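Local coordinates for uncharacterized protein (PDB 5AZ0) that probably reduces aldehydes and ketones with a nicotinamide cofactor, as a silkworm member of the aldo-keto reductase family, at residues 56-61 / 79-84; 69-74 / 124-129; 212-217 / 270-275; 249-254 / 301-306. All blocks are in the same frame, centred on the assembly; numbering follows the deposited sequence. Where two conformers were deposited one is given.

Overall arrangement
All four contacts belong to one (beta/alpha)8 barrel of the aldo-keto reductase family. Contacts 1 and 2 are buried neighbours that touch each other, because strand 68-70 runs in the chain between the two helices of contact 1. Contact 3 lies across the barrel, yet its segment 270-275 reaches contact 2, where Ile275 packs on Asp70. Contact 4 is the most peripheral, about 24 Å from the chain centre to its own centre, although its apolar side chains are covered. The chemistry follows the place: aliphatic packing between helices in contacts 1 and 4, a guanidinium on an imidazole beside a barrel loop in contact 2, and a hydrogen bond with a water bridge in the partly buried contact 3.

Contact 1 (56-61 / 79-84); sequences DALSYA and PEIGQV
Leu58 meets Ile81 and Val84 between two neighbouring outer helices of the (beta/alpha)8 barrel. Helix 51-64 leads in the chain to strand 68-70, which leads on to helix 78-90. The axes of the two short segments run in roughly the same direction, crossing at -36° and coming within 10.3 Å of each other. Leu58 bridges this gap from one side. Its CG stands opposite the backbone N (chi1 177°), which carries the isobutyl fork out toward helix 78-90. The CD2 branch ends against the tip of Ile81, with CD2 of Leu58 3.6 Å from CD1 of Ile81, and the two chains cross at nearly a right angle. Ile81 itself leaves its helix across the line of approach, and the far end of its longer branch turns in to make this contact. Val84 is directed toward the other helix and meets the middle of Leu58, with its CG1 3.9 Å from Leu58 CG, the two side chains lying at a slant. CD2 of Leu58 thus touches both partners, Val84 CG1 lying 4.0 Å away. Leu55, one turn earlier on helix 51-64, also packs on Ile81 and Val84, while Tyr22 of strand 22-23 packs against Leu58 from the barrel. Ser59, partly exposed, turns its hydroxyl to Lys88 of helix 78-90, to which it is hydrogen-bonded. The same Val84 methyl also reaches the helix backbone, CG1 lying 4.2 Å from Ser59 N.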
loop_
_atom_site.group_PDB
_atom_site.type_symbol
_atom_site.label_atom_id
_atom_site.label_comp_id
_atom_site.label_asym_id
_atom_site.label_seq_id
_atom_site.Cartn_x
_atom_site.Cartn_y
_atom_site.Cartn_z
ATOM N N ASP A 56 14.317 -4.447 -12.484
ATOM C CA ASP A 56 14.115 -4.548 -13.933
ATOM C C ASP A 56 12.630 -4.406 -14.290
ATOM O O ASP A 56 12.295 -3.632 -15.181
ATOM C CB ASP A 56 14.751 -5.875 -14.435
ATOM C CG ASP A 56 14.706 -6.034 -15.927
ATOM O OD1 ASP A 56 14.978 -5.059 -16.673
ATOM O OD2 ASP A 56 14.322 -7.154 -16.339
ATOM N N ALA A 57 11.713 -5.067 -13.558
ATOM C CA ALA A 57 10.249 -4.846 -13.867
ATOM C C ALA A 57 9.785 -3.408 -13.503
ATOM O O ALA A 57 8.953 -2.803 -14.206
ATOM C CB ALA A 57 9.393 -5.934 -13.228
ATOM N N LEU A 58 10.468 -2.780 -12.523
ATOM C CA LEU A 58 10.215 -1.319 -12.244
ATOM C C LEU A 58 10.578 -0.410 -13.399
ATOM O O LEU A 58 9.793 0.511 -13.830
ATOM C CB LEU A 58 10.879 -0.864 -10.926
ATOM C CG LEU A 58 10.771 0.625 -10.512
ATOM C CD1 LEU A 58 9.350 1.159 -10.507
ATOM C CD2 LEU A 58 11.402 0.749 -9.144
ATOM N N SER A 59 11.748 -0.692 -13.976
ATOM C CA SER A 59 12.222 0.108 -15.103
ATOM C C SER A 59 11.274 -0.019 -16.240
ATOM O O SER A 59 10.840 0.971 -16.876
ATOM C CB SER A 59 13.680 -0.359 -15.535
ATOM O OG SER A 59 14.056 0.361 -16.711
ATOM N N TYR A 60 10.899 -1.261 -16.527
ATOM C CA TYR A 60 9.851 -1.529 -17.543
ATOM C C TYR A 60 8.535 -0.778 -17.196
ATOM O O TYR A 60 7.922 -0.056 -18.040
ATOM C CB TYR A 60 9.649 -3.099 -17.646
ATOM C CG TYR A 60 8.520 -3.501 -18.568
ATOM C CD1 TYR A 60 8.660 -3.454 -19.977
ATOM C CD2 TYR A 60 7.251 -3.858 -18.052
ATOM C CE1 TYR A 60 7.588 -3.797 -20.818
ATOM C CE2 TYR A 60 6.190 -4.186 -18.890
ATOM C CZ TYR A 60 6.340 -4.166 -20.262
ATOM O OH TYR A 60 5.242 -4.540 -21.039
ATOM N N ALA A 61 8.110 -0.900 -15.918
ATOM C CA ALA A 61 6.815 -0.215 -15.483
ATOM C C ALA A 61 6.862 1.218 -15.785
ATOM O O ALA A 61 5.926 1.783 -16.393
ATOM C CB ALA A 61 6.552 -0.434 -14.004
ATOM N N PRO A 79 17.281 2.113 -1.274
ATOM C CA PRO A 79 18.492 2.564 -2.067
ATOM C C PRO A 79 18.406 2.107 -3.506
ATOM O O PRO A 79 18.532 2.896 -4.433
ATOM C CB PRO A 79 19.669 1.946 -1.270
ATOM C CG PRO A 79 19.098 1.771 0.117
ATOM C CD PRO A 79 17.700 1.295 -0.126
ATOM N N GLU A 80 18.008 0.864 -3.717
ATOM C CA GLU A 80 17.916 0.353 -5.088
ATOM C C GLU A 80 16.786 1.002 -5.885
ATOM O O GLU A 80 16.912 1.234 -7.103
ATOM C CB GLU A 80 17.724 -1.160 -5.089
ATOM C CG GLU A 80 18.884 -1.983 -4.518
ATOM C CD GLU A 80 18.804 -2.265 -2.996
ATOM O OE1 GLU A 80 18.317 -1.448 -2.159
ATOM O OE2 GLU A 80 19.270 -3.337 -2.607
ATOM N N ILE A 81 15.641 1.281 -5.230
ATOM C CA ILE A 81 14.541 1.940 -5.948
ATOM C C ILE A 81 15.037 3.340 -6.335
ATOM O O ILE A 81 14.722 3.865 -7.382
ATOM C CB ILE A 81 13.233 2.082 -5.061
ATOM C CG1 ILE A 81 12.686 0.725 -4.615
ATOM C CG2 ILE A 81 12.198 2.955 -5.754
ATOM C CD1 ILE A 81 12.309 -0.206 -5.751
ATOM N N GLY A 82 15.730 4.011 -5.445
ATOM C CA GLY A 82 16.188 5.368 -5.805
ATOM C C GLY A 82 17.162 5.449 -6.969
ATOM O O GLY A 82 17.156 6.430 -7.716
ATOM N N GLN A 83 18.028 4.442 -7.069
ATOM C CA GLN A 83 18.941 4.284 -8.239
ATOM C C GLN A 83 18.116 4.125 -9.527
ATOM O O GLN A 83 18.326 4.837 -10.495
ATOM C CB GLN A 83 19.824 3.078 -8.006
ATOM C CG GLN A 83 21.152 2.996 -8.746
ATOM C CD GLN A 83 22.062 2.011 -8.006
ATOM O OE1 GLN A 83 22.485 2.267 -6.861
ATOM N NE2 GLN A 83 22.299 0.843 -8.611
ATOM N N VAL A 84 17.094 3.260 -9.508
ATOM C CA VAL A 84 16.251 3.063 -10.690
ATOM C C VAL A 84 15.584 4.359 -11.066
ATOM O O VAL A 84 15.604 4.726 -12.244
ATOM C CB VAL A 84 15.212 1.927 -10.531
ATOM C CG1 VAL A 84 14.261 1.837 -11.706
ATOM C CG2 VAL A 84 15.893 0.570 -10.319
#

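Contact 2 (69-74 / 124-129); sequences IDTAHF and HRLGLD
The imidazole of His73 and the guanidinium of Arg125 lie flat on one another, their planes only 5° apart and their centres separated by 4.2 Å. The stack joins the loop that follows strand 68-70 of the (beta/alpha)8 barrel to the last turn of helix 112-126; in this family such loops at the C-terminal ends of the strands surround the active site. The guanidinium is shifted toward one side of the ring: its NH1 lies 3.4 Å from His73 CD2, which sits over one guanidinium face, while NH2 is 3.6 Å from His73 NE2. Arg125 reaches there by an extended chain from CG to NE, and its NH1 also forms a salt bridge with Glu78, a bond that helps fix the rotation of the group. Trp344 meets the His73 ring with the planes at about 55°, and Asn346 touches both His73 and Arg125. With an alanine in place of His73 the flat surface against the guanidinium is gone, and the Arg125 group, still bound to Glu78 through NH1, would probably be freer to turn. Just past Arg125 the helix closes in a Schellman motif at Gly127, whose N bonds to His124 O at 3.1 Å. The apolar half of the contact is smaller. The hydroxyls of Thr71 and Thr24 are hydrogen-bonded to each other, and the Thr71 methyl faces the helix, with Thr71 CG2 4.2 Å from Leu126 CD2.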
loop_
_atom_site.group_PDB
_atom_site.type_symbol
_atom_site.label_atom_id
_atom_site.label_comp_id
_atom_site.label_asym_id
_atom_site.label_seq_id
_atom_site.Cartn_x
_atom_site.Cartn_y
_atom_site.Cartn_z
ATOM N N ILE A 69 4.994 4.636 -7.267
ATOM C CA ILE A 69 5.860 3.661 -6.666
ATOM C C ILE A 69 5.668 3.644 -5.137
ATOM O O ILE A 69 5.865 4.639 -4.484
ATOM C CB ILE A 69 7.346 4.023 -6.953
ATOM C CG1 ILE A 69 7.636 4.079 -8.441
ATOM C CG2 ILE A 69 8.273 2.982 -6.319
ATOM C CD1 ILE A 69 8.970 4.778 -8.719
ATOM N N ASP A 70 5.361 2.482 -4.578
ATOM C CA ASP A 70 5.051 2.348 -3.161
ATOM C C ASP A 70 6.176 1.646 -2.523
ATOM O O ASP A 70 6.505 0.503 -2.926
ATOM C CB ASP A 70 3.753 1.524 -2.970
ATOM C CG ASP A 70 3.334 1.423 -1.508
ATOM O OD1 ASP A 70 2.731 2.416 -1.017
ATOM O OD2 ASP A 70 3.626 0.339 -0.870
ATOM N N THR A 71 6.852 2.304 -1.593
ATOM C CA THR A 71 7.845 1.591 -0.878
ATOM C C THR A 71 7.794 1.933 0.601
ATOM O O THR A 71 6.880 2.597 1.037
ATOM C CB THR A 71 9.279 1.804 -1.495
ATOM O OG1 THR A 71 10.137 0.769 -0.999
ATOM C CG2 THR A 71 9.866 3.135 -1.159
ATOM N N ALA A 72 8.792 1.476 1.349
ATOM C CA ALA A 72 8.833 1.666 2.808
ATOM C C ALA A 72 10.256 1.452 3.360
ATOM O O ALA A 72 10.953 0.695 2.804
ATOM C CB ALA A 72 7.860 0.708 3.508
ATOM N N HIS A 73 10.621 2.082 4.473
ATOM C CA HIS A 73 11.810 1.720 5.180
ATOM C C HIS A 73 11.913 0.215 5.395
ATOM O O HIS A 73 12.924 -0.438 5.005
ATOM C CB HIS A 73 11.877 2.466 6.489
ATOM C CG HIS A 73 13.074 2.122 7.311
ATOM N ND1 HIS A 73 13.147 2.362 8.666
ATOM C CD2 HIS A 73 14.253 1.529 6.963
ATOM C CE1 HIS A 73 14.325 1.952 9.119
ATOM N NE2 HIS A 73 15.009 1.430 8.098
ATOM N N PHE A 74 10.825 -0.365 5.903
ATOM C CA PHE A 74 10.787 -1.809 6.140
ATOM C C PHE A 74 11.060 -2.715 4.950
ATOM O O PHE A 74 11.353 -3.858 5.149
ATOM C CB PHE A 74 9.432 -2.190 6.761
ATOM C CG PHE A 74 9.356 -3.607 7.253
ATOM C CD1 PHE A 74 10.061 -3.984 8.385
ATOM C CD2 PHE A 74 8.536 -4.560 6.610
ATOM C CE1 PHE A 74 9.997 -5.316 8.865
ATOM C CE2 PHE A 74 8.456 -5.887 7.087
ATOM C CZ PHE A 74 9.197 -6.263 8.211
ATOM N N HIS A 124 17.226 10.067 2.052
ATOM C CA HIS A 124 18.618 9.823 1.639
ATOM C C HIS A 124 18.755 8.507 0.848
ATOM O O HIS A 124 19.339 8.490 -0.188
ATOM C CB HIS A 124 19.589 9.877 2.818
ATOM C CG HIS A 124 20.996 10.144 2.414
ATOM N ND1 HIS A 124 21.891 9.130 2.120
ATOM C CD2 HIS A 124 21.642 11.311 2.159
ATOM C CE1 HIS A 124 23.036 9.667 1.747
ATOM N NE2 HIS A 124 22.913 10.985 1.798
ATOM N N ARG A 125 18.223 7.411 1.335
ATOM C CA ARG A 125 18.292 6.171 0.627
ATOM C C ARG A 125 17.733 6.326 -0.809
ATOM O O ARG A 125 18.282 5.757 -1.734
ATOM C CB ARG A 125 17.494 5.059 1.347
ATOM C CG ARG A 125 18.088 4.664 2.713
ATOM C CD ARG A 125 17.448 3.392 3.288
ATOM N NE ARG A 125 17.620 3.437 4.732
ATOM C CZ ARG A 125 16.744 3.893 5.619
ATOM N NH1 ARG A 125 15.466 4.250 5.278
ATOM N NH2 ARG A 125 17.155 3.990 6.890
ATOM N N LEU A 126 16.590 6.992 -0.950
ATOM C CA LEU A 126 15.890 7.101 -2.217
ATOM C C LEU A 126 16.521 8.149 -3.110
ATOM O O LEU A 126 16.173 8.202 -4.233
ATOM C CB LEU A 126 14.435 7.557 -1.973
ATOM C CG LEU A 126 13.614 6.449 -1.333
ATOM C CD1 LEU A 126 12.355 7.070 -0.720
ATOM C CD2 LEU A 126 13.233 5.404 -2.393
ATOM N N GLY A 127 17.413 9.001 -2.581
ATOM C CA GLY A 127 18.055 10.027 -3.352
ATOM C C GLY A 127 17.137 11.219 -3.631
ATOM O O GLY A 127 17.278 11.841 -4.666
ATOM N N LEU A 128 16.212 11.560 -2.727
ATOM C CA LEU A 128 15.224 12.604 -3.011
ATOM C C LEU A 128 15.241 13.751 -2.046
ATOM O O LEU A 128 15.645 13.578 -0.869
ATOM C CB LEU A 128 13.824 11.969 -2.962
ATOM C CG LEU A 128 13.573 10.771 -3.832
ATOM C CD1 LEU A 128 12.198 10.161 -3.525
ATOM C CD2 LEU A 128 13.667 11.174 -5.301
ATOM N N ASP A 129 14.748 14.898 -2.489
ATOM C CA ASP A 129 14.413 16.068 -1.653
ATOM C C ASP A 129 13.198 15.755 -0.795
ATOM O O ASP A 129 13.165 16.083 0.369
ATOM C CB ASP A 129 14.037 17.270 -2.538
ATOM C CG ASP A 129 13.603 18.526 -1.744
ATOM O OD1 ASP A 129 14.539 19.163 -1.181
ATOM O OD2 ASP A 129 12.358 18.908 -1.760
#

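Contact 3 (212-217 / 270-275); sequences YCQANE and RGIVSI
The loop between helix 259-269 and the last barrel strand, 273-274, is met by Gln214 of helix 207-215, whose side-chain amide bonds to the backbone carbonyl of Arg270. The glutamine chain runs extended beyond CG, and this stretches the amide across to the loop. Its NE2 lies 3.0 Å from Arg270 O with an almost straight N-H...O angle of 177°. The donor is in the carbonyl plane and the acceptor in the amide plane, so both flat groups are aligned for the bond. The same nitrogen also gives a hydrogen to a water 3.0 Å from NE2, which in turn donates to Gly271 O at 2.7 Å. Replacing Gln214 by a leucine would probably leave Arg270 O without this donor and break the water bridge to Gly271. Gly271 has positive phi and closes a Schellman motif at the end of the preceding helix. The guanidinium of Arg270 turns back over Ile272, whose CD1 lies against its face, and its NH1 bonds to Ser205 O. On helix 207-215 the corresponding positive-phi residue is Glu217. There Asn216 bonds back through ND2 to Tyr212 O at 2.9 Å, while Asn216 N reaches that oxygen from the opposite face. Each helix here ends in a Schellman motif before the chain enters the next parallel strand, 219-223 or 273-274, the helix-to-strand passage of a (beta/alpha)8 barrel.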
loop_
_atom_site.group_PDB
_atom_site.type_symbol
_atom_site.label_atom_id
_atom_site.label_comp_id
_atom_site.label_asym_id
_atom_site.label_seq_id
_atom_site.Cartn_x
_atom_site.Cartn_y
_atom_site.Cartn_z
ATOM N N TYR A 212 -16.403 4.821 5.270
ATOM C CA TYR A 212 -16.058 5.873 6.239
ATOM C C TYR A 212 -14.915 6.781 5.701
ATOM O O TYR A 212 -14.952 8.043 5.782
ATOM C CB TYR A 212 -15.643 5.254 7.603
ATOM C CG TYR A 212 -15.348 6.338 8.618
ATOM C CD1 TYR A 212 -16.394 7.066 9.229
ATOM C CD2 TYR A 212 -14.073 6.701 8.920
ATOM C CE1 TYR A 212 -16.124 8.085 10.132
ATOM C CE2 TYR A 212 -13.788 7.746 9.784
ATOM C CZ TYR A 212 -14.802 8.429 10.386
ATOM O OH TYR A 212 -14.464 9.452 11.247
ATOM N N CYS A 213 -13.886 6.148 5.176
ATOM C CA CYS A 213 -12.730 6.948 4.590
ATOM C C CYS A 213 -13.181 7.859 3.475
ATOM O O CYS A 213 -12.906 9.065 3.493
ATOM C CB CYS A 213 -11.578 6.008 4.157
ATOM S SG CYS A 213 -10.679 5.232 5.597
ATOM N N GLN A 214 -13.896 7.282 2.519
ATOM C CA GLN A 214 -14.379 8.023 1.359
ATOM C C GLN A 214 -15.348 9.094 1.775
ATOM O O GLN A 214 -15.249 10.208 1.208
ATOM C CB GLN A 214 -14.984 7.093 0.316
ATOM C CG GLN A 214 -13.885 6.162 -0.245
ATOM C CD GLN A 214 -14.402 5.232 -1.313
ATOM O OE1 GLN A 214 -15.578 4.978 -1.342
ATOM N NE2 GLN A 214 -13.533 4.742 -2.201
ATOM N N ALA A 215 -16.211 8.841 2.803
ATOM C CA ALA A 215 -17.096 9.960 3.267
ATOM C C ALA A 215 -16.309 11.085 3.864
ATOM O O ALA A 215 -16.819 12.182 3.917
ATOM C CB ALA A 215 -18.147 9.504 4.308
ATOM N N ASN A 216 -15.108 10.809 4.404
ATOM C CA ASN A 216 -14.268 11.843 4.953
ATOM C C ASN A 216 -13.157 12.302 4.002
ATOM O O ASN A 216 -12.205 12.958 4.417
ATOM C CB ASN A 216 -13.730 11.369 6.257
ATOM C CG ASN A 216 -14.811 11.352 7.341
ATOM O OD1 ASN A 216 -15.071 12.369 7.933
ATOM N ND2 ASN A 216 -15.445 10.244 7.548
ATOM N N GLU A 217 -13.307 11.978 2.724
ATOM C CA GLU A 217 -12.366 12.364 1.678
ATOM C C GLU A 217 -10.932 11.864 1.833
ATOM O O GLU A 217 -10.015 12.414 1.240
ATOM C CB GLU A 217 -12.307 13.827 1.494
ATOM C CG GLU A 217 -13.586 14.640 1.581
ATOM C CD GLU A 217 -14.568 14.381 0.498
ATOM O OE1 GLU A 217 -14.286 13.564 -0.435
ATOM O OE2 GLU A 217 -15.612 15.058 0.584
ATOM N N ARG A 270 -14.574 0.593 -7.294
ATOM C CA ARG A 270 -14.867 1.071 -5.931
ATOM C C ARG A 270 -14.188 2.392 -5.558
ATOM O O ARG A 270 -14.416 2.904 -4.447
ATOM C CB ARG A 270 -14.536 0.018 -4.888
ATOM C CG ARG A 270 -15.166 -1.348 -5.124
ATOM C CD ARG A 270 -14.940 -2.287 -3.921
ATOM N NE ARG A 270 -15.362 -1.678 -2.643
ATOM C CZ ARG A 270 -14.932 -2.090 -1.455
ATOM N NH1 ARG A 270 -14.079 -3.101 -1.348
ATOM N NH2 ARG A 270 -15.305 -1.449 -0.364
ATOM N N GLY A 271 -13.401 2.987 -6.464
ATOM C CA GLY A 271 -12.623 4.193 -6.136
ATOM C C GLY A 271 -11.403 3.926 -5.239
ATOM O O GLY A 271 -10.934 4.812 -4.536
ATOM N N ILE A 272 -10.882 2.714 -5.293
ATOM C CA ILE A 272 -9.773 2.285 -4.477
ATOM C C ILE A 272 -8.514 2.157 -5.360
ATOM O O ILE A 272 -8.592 1.572 -6.436
ATOM C CB ILE A 272 -10.104 0.916 -3.837
ATOM C CG1 ILE A 272 -11.266 1.128 -2.863
ATOM C CG2 ILE A 272 -8.910 0.375 -3.097
ATOM C CD1 ILE A 272 -11.817 -0.140 -2.197
ATOM N N VAL A 273 -7.381 2.718 -4.860
ATOM C CA VAL A 273 -6.083 2.657 -5.477
ATOM C C VAL A 273 -5.559 1.268 -5.158
ATOM O O VAL A 273 -5.693 0.844 -4.046
ATOM C CB VAL A 273 -5.117 3.737 -4.882
ATOM C CG1 VAL A 273 -3.704 3.544 -5.410
ATOM C CG2 VAL A 273 -5.643 5.179 -5.094
ATOM N N SER A 274 -4.998 0.550 -6.137
ATOM C CA SER A 274 -4.356 -0.760 -5.926
ATOM C C SER A 274 -2.837 -0.698 -6.051
ATOM O O SER A 274 -2.326 -0.026 -6.952
ATOM C CB SER A 274 -4.828 -1.744 -6.967
ATOM O OG SER A 274 -6.142 -2.143 -6.584
ATOM N N ILE A 275 -2.166 -1.470 -5.203
ATOM C CA ILE A 275 -0.732 -1.677 -5.187
ATOM C C ILE A 275 -0.433 -3.176 -5.309
ATOM O O ILE A 275 0.036 -3.836 -4.372
ATOM C CB ILE A 275 -0.035 -1.240 -3.869
ATOM C CG1 ILE A 275 -0.442 0.143 -3.393
ATOM C CG2 ILE A 275 1.498 -1.294 -4.040
ATOM C CD1 ILE A 275 -0.262 1.255 -4.358
HETATM O O HOH W 1 -10.796 5.919 -2.063
#

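Contact 4 (249-254 / 301-306)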
loop_
_atom_site.group_PDB
_atom_site.type_symbol
_atom_site.label_atom_id
_atom_site.label_comp_id
_atom_site.label_asym_id
_atom_site.label_seq_id
_atom_site.Cartn_x
_atom_site.Cartn_y
_atom_site.Cartn_z
ATOM N N LEU A 249 -13.750 -16.196 -14.444
ATOM C CA LEU A 249 -13.506 -16.455 -15.936
ATOM C C LEU A 249 -14.627 -15.960 -16.829
ATOM O O LEU A 249 -14.395 -15.310 -17.878
ATOM C CB LEU A 249 -13.205 -17.922 -16.206
ATOM C CG LEU A 249 -11.999 -18.540 -15.444
ATOM C CD1 LEU A 249 -12.154 -20.041 -15.272
ATOM C CD2 LEU A 249 -10.657 -18.228 -16.102
ATOM N N ALA A 250 -15.860 -16.134 -16.362
ATOM C CA ALA A 250 -17.024 -15.741 -17.154
ATOM C C ALA A 250 -17.147 -14.256 -17.259
ATOM O O ALA A 250 -17.402 -13.686 -18.344
ATOM C CB ALA A 250 -18.304 -16.349 -16.577
ATOM N N ILE A 251 -16.982 -13.591 -16.122
ATOM C CA ILE A 251 -16.888 -12.093 -16.130
ATOM C C ILE A 251 -15.708 -11.670 -17.021
ATOM O O ILE A 251 -15.842 -10.735 -17.826
ATOM C CB ILE A 251 -16.796 -11.505 -14.690
ATOM C CG1 ILE A 251 -18.104 -11.820 -13.909
ATOM C CG2 ILE A 251 -16.594 -9.992 -14.721
ATOM C CD1 ILE A 251 -17.956 -11.907 -12.415
ATOM N N GLY A 252 -14.580 -12.369 -16.878
ATOM C CA GLY A 252 -13.440 -12.201 -17.813
ATOM C C GLY A 252 -13.838 -12.165 -19.292
ATOM O O GLY A 252 -13.725 -11.110 -19.983
ATOM N N ARG A 253 -14.381 -13.290 -19.767
ATOM C CA ARG A 253 -14.765 -13.402 -21.198
ATOM C C ARG A 253 -15.754 -12.321 -21.561
ATOM O O ARG A 253 -15.696 -11.735 -22.639
ATOM C CB ARG A 253 -15.338 -14.777 -21.550
ATOM C CG ARG A 253 -14.338 -15.929 -21.462
ATOM C CD ARG A 253 -15.016 -17.244 -21.884
ATOM N NE ARG A 253 -16.014 -17.694 -20.895
ATOM C CZ ARG A 253 -15.805 -18.576 -19.898
ATOM N NH1 ARG A 253 -14.622 -19.183 -19.715
ATOM N NH2 ARG A 253 -16.811 -18.873 -19.064
ATOM N N LYS A 254 -16.665 -11.999 -20.671
ATOM C CA LYS A 254 -17.603 -10.951 -21.019
ATOM C C LYS A 254 -16.973 -9.620 -21.403
ATOM O O LYS A 254 -17.403 -8.987 -22.346
ATOM C CB LYS A 254 -18.614 -10.782 -19.897
ATOM C CG LYS A 254 -19.628 -9.710 -20.133
ATOM C CD LYS A 254 -20.627 -9.699 -18.982
ATOM C CE LYS A 254 -21.495 -8.464 -19.111
ATOM N NZ LYS A 254 -22.455 -8.417 -17.986
ATOM N N ALA A 301 -22.489 -7.255 -8.409
ATOM C CA ALA A 301 -23.158 -8.073 -7.359
ATOM C C ALA A 301 -22.512 -9.436 -7.193
ATOM O O ALA A 301 -22.284 -9.904 -6.077
ATOM C CB ALA A 301 -24.658 -8.197 -7.613
ATOM N N THR A 302 -22.135 -10.062 -8.285
ATOM C CA THR A 302 -21.418 -11.352 -8.197
ATOM C C THR A 302 -20.089 -11.234 -7.439
ATOM O O THR A 302 -19.744 -12.072 -6.512
ATOM C CB THR A 302 -21.157 -11.933 -9.634
ATOM O OG1 THR A 302 -22.399 -12.059 -10.379
ATOM C CG2 THR A 302 -20.496 -13.254 -9.579
ATOM N N LEU A 303 -19.315 -10.214 -7.836
ATOM C CA LEU A 303 -17.986 -10.060 -7.240
ATOM C C LEU A 303 -18.132 -9.745 -5.747
ATOM O O LEU A 303 -17.391 -10.242 -4.927
ATOM C CB LEU A 303 -17.221 -8.960 -7.950
ATOM C CG LEU A 303 -16.790 -9.314 -9.366
ATOM C CD1 LEU A 303 -16.525 -8.107 -10.208
ATOM C CD2 LEU A 303 -15.592 -10.218 -9.315
ATOM N N ALA A 304 -19.132 -8.946 -5.401
ATOM C CA ALA A 304 -19.422 -8.668 -3.994
ATOM C C ALA A 304 -19.738 -9.902 -3.211
ATOM O O ALA A 304 -19.545 -9.853 -1.998
ATOM C CB ALA A 304 -20.553 -7.670 -3.848
ATOM N N GLN A 305 -20.192 -11.006 -3.845
ATOM C CA GLN A 305 -20.516 -12.226 -3.063
ATOM C C GLN A 305 -19.313 -12.918 -2.537
ATOM O O GLN A 305 -19.438 -13.734 -1.602
ATOM C CB GLN A 305 -21.366 -13.278 -3.803
ATOM C CG GLN A 305 -22.779 -12.819 -4.105
ATOM C CD GLN A 305 -23.480 -13.769 -5.098
ATOM O OE1 GLN A 305 -23.430 -13.575 -6.303
ATOM N NE2 GLN A 305 -24.103 -14.812 -4.583
ATOM N N PHE A 306 -18.135 -12.625 -3.084
ATOM C CA PHE A 306 -16.933 -13.262 -2.518
ATOM C C PHE A 306 -16.520 -12.759 -1.138
ATOM O O PHE A 306 -15.689 -13.373 -0.487
ATOM C CB PHE A 306 -15.791 -13.104 -3.501
ATOM C CG PHE A 306 -15.935 -13.941 -4.744
ATOM C CD1 PHE A 306 -15.910 -15.346 -4.654
ATOM C CD2 PHE A 306 -16.032 -13.338 -6.000
ATOM C CE1 PHE A 306 -16.022 -16.149 -5.784
ATOM C CE2 PHE A 306 -16.126 -14.133 -7.154
ATOM C CZ PHE A 306 -16.130 -15.542 -7.034
#
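Ile251 on helix 246-255 packs against Thr302 and Leu303 on helix 297-304, a pair that matches the two extra helices which aldo-keto reductases carry outside the regular (beta/alpha)8 barrel. One lies between strand 219-223 and helix 259-269, the other after helix 281-287. Ile251 points toward its partners, and its long branch does the touching. CG1 stands opposite the carbonyl carbon (chi1 -64°), and from there CD1 reaches out to the other helix. This one methyl meets two residues: Ile251 CD1 is 4.0 Å from Thr302 CG2 and 4.2 Å from Leu303 CG. Against Thr302 the two side chains slide past each other in opposite directions, methyl beside methyl. Against Leu303 they meet at a slant, and the leucine, leaving its helix across the approach, brings its branch point rather than its backbone end near. Thr302 thus turns its two branches to different uses, since CG2 faces the isoleucine while OG1 bonds to Glu298 O one turn back. Val262 of helix 259-269 and Leu295 each touch both Ile251 and Leu303, and Met248 packs on Leu303 and Phe306. Lys254 stretches out fully extended to salt bridges with Asp296 and Asp299. The direct contact itself holds no hydrogen bond, so its fit rests on dispersion and the shape of the branches, while Lys254 adds charge pairing to Asp296, just before helix 297-304, and to Asp299 on it.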